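Local coordinates for glycoside hydrolase family 16 protein (Bacteroides ovatus, PDB 7KR6) that probably hydrolyses the glycosidic bonds of mixed-linkage beta-glucans as an endo-glucanase, and is captured here with a fluorinated glucose-based active-site label, at residues N92-G97 with L238-A243; I112-K117 with I234-A239. The protein carries 1 engineered substitution. One frame throughout, in Å; residues are numbered along the deposited sequence.

Contact 1: residues N92-G97 with L238-A243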
# COMPACT_ATOMS: atom_id res chain seq x y z
N ASN A 92 -18.72 -10.82 -21.85
CA ASN A 92 -18.23 -9.84 -20.85
C ASN A 92 -18.47 -10.43 -19.45
O ASN A 92 -18.31 -9.65 -18.50
CB ASN A 92 -18.87 -8.46 -20.99
CG ASN A 92 -18.39 -7.71 -22.23
OD1 ASN A 92 -17.21 -7.80 -22.63
ND2 ASN A 92 -19.30 -6.97 -22.84
N LYS A 93 -18.77 -11.72 -19.36
CA LYS A 93 -18.91 -12.41 -18.04
C LYS A 93 -17.57 -13.08 -17.72
O LYS A 93 -16.99 -13.76 -18.59
CB LYS A 93 -20.04 -13.44 -18.04
CG LYS A 93 -21.46 -12.88 -18.13
CD LYS A 93 -21.77 -11.74 -17.19
CE LYS A 93 -23.08 -11.03 -17.51
NZ LYS A 93 -24.17 -11.99 -17.80
N ILE A 94 -17.14 -12.93 -16.47
CA ILE A 94 -15.90 -13.56 -15.97
C ILE A 94 -16.20 -14.43 -14.74
O ILE A 94 -16.98 -14.01 -13.90
CB ILE A 94 -14.82 -12.48 -15.71
CG1 ILE A 94 -14.44 -11.81 -17.04
CG2 ILE A 94 -13.60 -13.10 -15.07
CD1 ILE A 94 -13.58 -10.61 -16.85
N TYR A 95 -15.62 -15.61 -14.73
CA TYR A 95 -15.80 -16.64 -13.67
C TYR A 95 -14.45 -17.10 -13.18
O TYR A 95 -13.54 -17.26 -13.98
CB TYR A 95 -16.56 -17.83 -14.25
CG TYR A 95 -17.84 -17.43 -14.92
CD1 TYR A 95 -18.98 -17.23 -14.18
CD2 TYR A 95 -17.88 -17.19 -16.29
CE1 TYR A 95 -20.17 -16.86 -14.77
CE2 TYR A 95 -19.06 -16.79 -16.90
CZ TYR A 95 -20.21 -16.64 -16.13
OH TYR A 95 -21.39 -16.23 -16.68
N SER A 96 -14.33 -17.41 -11.89
CA SER A 96 -13.08 -17.98 -11.38
C SER A 96 -13.40 -18.73 -10.09
O SER A 96 -14.58 -18.93 -9.81
CB SER A 96 -12.04 -16.89 -11.16
OG SER A 96 -10.77 -17.48 -10.95
N GLY A 97 -12.35 -19.20 -9.42
CA GLY A 97 -12.49 -20.05 -8.23
C GLY A 97 -11.78 -19.55 -7.01
O GLY A 97 -10.72 -18.85 -7.09
N LEU A 238 -8.21 -16.95 -7.36
CA LEU A 238 -7.71 -16.24 -8.56
C LEU A 238 -8.76 -15.19 -8.89
O LEU A 238 -9.79 -15.48 -9.54
CB LEU A 238 -7.43 -17.23 -9.70
CG LEU A 238 -6.99 -16.62 -11.03
CD1 LEU A 238 -5.70 -15.83 -10.88
CD2 LEU A 238 -6.75 -17.73 -12.01
N ALA A 239 -8.52 -13.95 -8.44
CA ALA A 239 -9.41 -12.83 -8.74
C ALA A 239 -9.03 -12.32 -10.13
O ALA A 239 -7.89 -12.59 -10.58
CB ALA A 239 -9.34 -11.74 -7.69
N VAL A 240 -10.01 -11.69 -10.78
CA VAL A 240 -9.80 -10.99 -12.08
C VAL A 240 -10.23 -9.53 -11.92
O VAL A 240 -11.44 -9.23 -11.62
CB VAL A 240 -10.58 -11.70 -13.20
CG1 VAL A 240 -10.26 -11.09 -14.55
CG2 VAL A 240 -10.34 -13.20 -13.19
N GLY A 241 -9.29 -8.60 -12.14
CA GLY A 241 -9.53 -7.19 -11.82
C GLY A 241 -9.70 -6.96 -10.33
O GLY A 241 -9.50 -7.89 -9.55
N GLY A 242 -10.15 -5.78 -9.98
CA GLY A 242 -10.19 -5.30 -8.60
C GLY A 242 -9.26 -4.11 -8.41
O GLY A 242 -8.26 -3.97 -9.14
N ALA A 243 -9.51 -3.34 -7.36
CA ALA A 243 -8.76 -2.10 -7.09
C ALA A 243 -7.25 -2.36 -7.01
O ALA A 243 -6.49 -1.55 -7.51
CB ALA A 243 -9.21 -1.46 -5.83

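Contact 2: residues I112-K117 with I234-A239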
# COMPACT_ATOMS: atom_id res chain seq x y z
N ILE A 112 3.31 -22.53 7.63
CA ILE A 112 2.45 -23.05 6.55
C ILE A 112 3.20 -22.81 5.23
O ILE A 112 3.91 -21.77 5.10
CB ILE A 112 1.04 -22.44 6.54
CG1 ILE A 112 0.21 -23.03 5.40
CG2 ILE A 112 1.13 -20.93 6.55
CD1 ILE A 112 -1.22 -22.62 5.38
N GLU A 113 3.15 -23.80 4.35
CA GLU A 113 3.80 -23.74 3.03
C GLU A 113 2.85 -24.28 1.98
O GLU A 113 2.07 -25.22 2.23
CB GLU A 113 5.08 -24.57 2.98
CG GLU A 113 6.10 -24.16 4.00
CD GLU A 113 7.45 -24.78 3.77
OE1 GLU A 113 7.51 -26.03 3.76
OE2 GLU A 113 8.42 -24.03 3.57
N ALA A 114 2.91 -23.69 0.79
CA ALA A 114 2.18 -24.20 -0.38
C ALA A 114 3.06 -24.07 -1.61
O ALA A 114 3.82 -23.10 -1.70
CB ALA A 114 0.88 -23.50 -0.57
N SER A 115 2.90 -25.02 -2.52
CA SER A 115 3.60 -25.06 -3.82
C SER A 115 2.60 -24.66 -4.90
O SER A 115 1.54 -25.34 -5.07
CB SER A 115 4.21 -26.43 -4.07
OG SER A 115 4.83 -26.50 -5.35
N ILE A 116 2.89 -23.55 -5.58
CA ILE A 116 1.93 -22.87 -6.47
C ILE A 116 2.61 -22.54 -7.79
O ILE A 116 3.70 -21.94 -7.77
CB ILE A 116 1.36 -21.60 -5.81
CG1 ILE A 116 0.78 -21.89 -4.42
CG2 ILE A 116 0.33 -20.94 -6.69
CD1 ILE A 116 0.32 -20.65 -3.67
N LYS A 117 1.87 -22.80 -8.85
CA LYS A 117 2.20 -22.39 -10.23
C LYS A 117 1.19 -21.33 -10.62
O LYS A 117 -0.01 -21.58 -10.57
CB LYS A 117 2.16 -23.58 -11.18
CG LYS A 117 2.58 -23.17 -12.60
CD LYS A 117 2.97 -24.38 -13.41
CE LYS A 117 1.94 -24.73 -14.44
NZ LYS A 117 2.23 -26.07 -15.02
N ILE A 234 -7.32 -21.01 5.96
CA ILE A 234 -6.53 -20.83 4.70
C ILE A 234 -7.47 -20.51 3.57
O ILE A 234 -8.58 -21.09 3.48
CB ILE A 234 -5.68 -22.08 4.42
CG1 ILE A 234 -4.79 -22.45 5.59
CG2 ILE A 234 -4.86 -21.91 3.14
CD1 ILE A 234 -4.34 -23.91 5.62
N LEU A 235 -7.03 -19.62 2.68
CA LEU A 235 -7.74 -19.32 1.44
C LEU A 235 -6.77 -19.33 0.27
O LEU A 235 -5.58 -18.99 0.44
CB LEU A 235 -8.43 -17.96 1.46
CG LEU A 235 -9.39 -17.71 2.61
CD1 LEU A 235 -8.72 -16.93 3.72
CD2 LEU A 235 -10.60 -16.99 2.12
N PHE A 236 -7.33 -19.73 -0.88
CA PHE A 236 -6.69 -19.57 -2.22
C PHE A 236 -7.72 -19.01 -3.18
O PHE A 236 -8.88 -19.44 -3.17
CB PHE A 236 -6.18 -20.89 -2.81
CG PHE A 236 -5.09 -21.59 -2.04
CD1 PHE A 236 -3.75 -21.28 -2.18
CD2 PHE A 236 -5.43 -22.64 -1.20
CE1 PHE A 236 -2.77 -22.00 -1.50
CE2 PHE A 236 -4.47 -23.31 -0.47
CZ PHE A 236 -3.14 -23.00 -0.62
N ASN A 237 -7.31 -18.10 -4.05
CA ASN A 237 -8.28 -17.57 -5.06
C ASN A 237 -7.52 -17.01 -6.24
O ASN A 237 -6.31 -16.69 -6.10
CB ASN A 237 -9.18 -16.48 -4.50
CG ASN A 237 -8.41 -15.22 -4.21
OD1 ASN A 237 -7.54 -15.20 -3.31
ND2 ASN A 237 -8.51 -14.25 -5.12
N LEU A 238 -8.21 -16.95 -7.36
CA LEU A 238 -7.71 -16.24 -8.56
C LEU A 238 -8.76 -15.19 -8.89
O LEU A 238 -9.79 -15.48 -9.54
CB LEU A 238 -7.43 -17.23 -9.70
CG LEU A 238 -6.99 -16.62 -11.03
CD1 LEU A 238 -5.70 -15.83 -10.88
CD2 LEU A 238 -6.75 -17.73 -12.01
N ALA A 239 -8.52 -13.95 -8.44
CA ALA A 239 -9.41 -12.83 -8.74
C ALA A 239 -9.03 -12.32 -10.13
O ALA A 239 -7.89 -12.59 -10.58
CB ALA A 239 -9.34 -11.74 -7.69

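Contact 1: residues N92-G97 with L238-A243
Ser96 and Leu238 make the closest meeting between these two strands. The hydroxyl OG of Ser96 donates a short hydrogen bond of 2.6 Å to the carbonyl O of Leu238. It arrives in the carbonyl plane, on a lone pair, with a C=O...OG angle of 139°. The hydroxyl lies opposite the backbone N of its own residue (chi1 -167°), and this turns it across the gap. It also rests against the leucine side chain, with OG of Ser96 3.6 Å from CB of Leu238. On the next residue of the first strand, O of Gly97 accepts a hydrogen bond of 3.2 Å from the backbone N of Leu238, with an N-H...O angle of 161°. Both backbone polar groups of Leu238 are thus met from the same strand, one by a side chain and one by a carbonyl.

Beyond this polar pair the strands diverge, and contact passes to side chains. CA of Ile94 and CA of Val240 are 7.7 Å apart. The branch methyl CG2 of Ile94 touches CG2 of Val240 at 3.8 Å, while CD1 of Ile94 lies 4.1 Å from CG1 of Val240. The two side chains pass at a slant. Gln65 and Leu253 pack on Ile94, and Gln65 OE1 takes a hydrogen bond from the backbone N of Val240.

The contact is the frayed end of the antiparallel pair 93-107 and 232-240 in the family 16 beta-sandwich. Here the Ile94 and Ser96 backbones bond to Ala66 of parallel strand 66-67. Strand 80-90 lies beside it, with Ala87 against Ser96, Leu238 and Val240. Strand 125-133 flanks Leu238 through Pro127.

Contact 2: residues I112-K117 with I234-A239
Ile112 and Ile234 meet tip to tip at the tight end of this contact. Their CD1 methyls are 3.4 Å apart, closer than usual for two carbons. CD1 of Ile112 also lies 3.6 Å from CG1 of Ile234. The longer branch of Ile112 is fully extended, with CG1 opposite the backbone N (chi1 -180°), which carries its methyl across the gap.

No hydrogen bond joins the two segments. The axes of the two short strands come no closer than 10.8 Å and run 21° from parallel. This is face-to-face packing of two layers in the beta-sandwich (jelly roll) of glycoside hydrolase family 16.

Further along, the ring of Phe236 takes over the contact, and this half is looser. CB of Ala114 sits at the ring edge, near the plane, 4.1 Å from CZ of Phe236 and as near to CE1. CD1 of Ile116 reaches CE1 of Phe236 at 4.0 Å, again at the ring edge, and the side chains pass at an angle. The ring of Phe236 also meets that of Phe129 on strand 125-133, their planes about 5° apart. Where strand 112-117 ends, partly exposed Lys117 takes no part in the contact and forms a salt bridge with Asp77.

Contacts 1 and 2 use overlapping parts of strand 232-240, sharing Leu238 and Ala239. Their centres are 16 Å apart. Contact 1 joins this strand to its sheet neighbour 93-107, whereas contact 2 packs it against strand 112-117 across the core. They touch where O of Gly97 lies 3.8 Å from CB of Asn237. The glycan pocket is nearby but neither contact forms it. The side chain of Phe236 is about 9 Å from the bound 2-deoxy-2-fluoro-glucose, and that of Leu238 about 10 Å. Between these two residues, Asn237 is hydrogen-bonded to Trp130, a residue of the pocket.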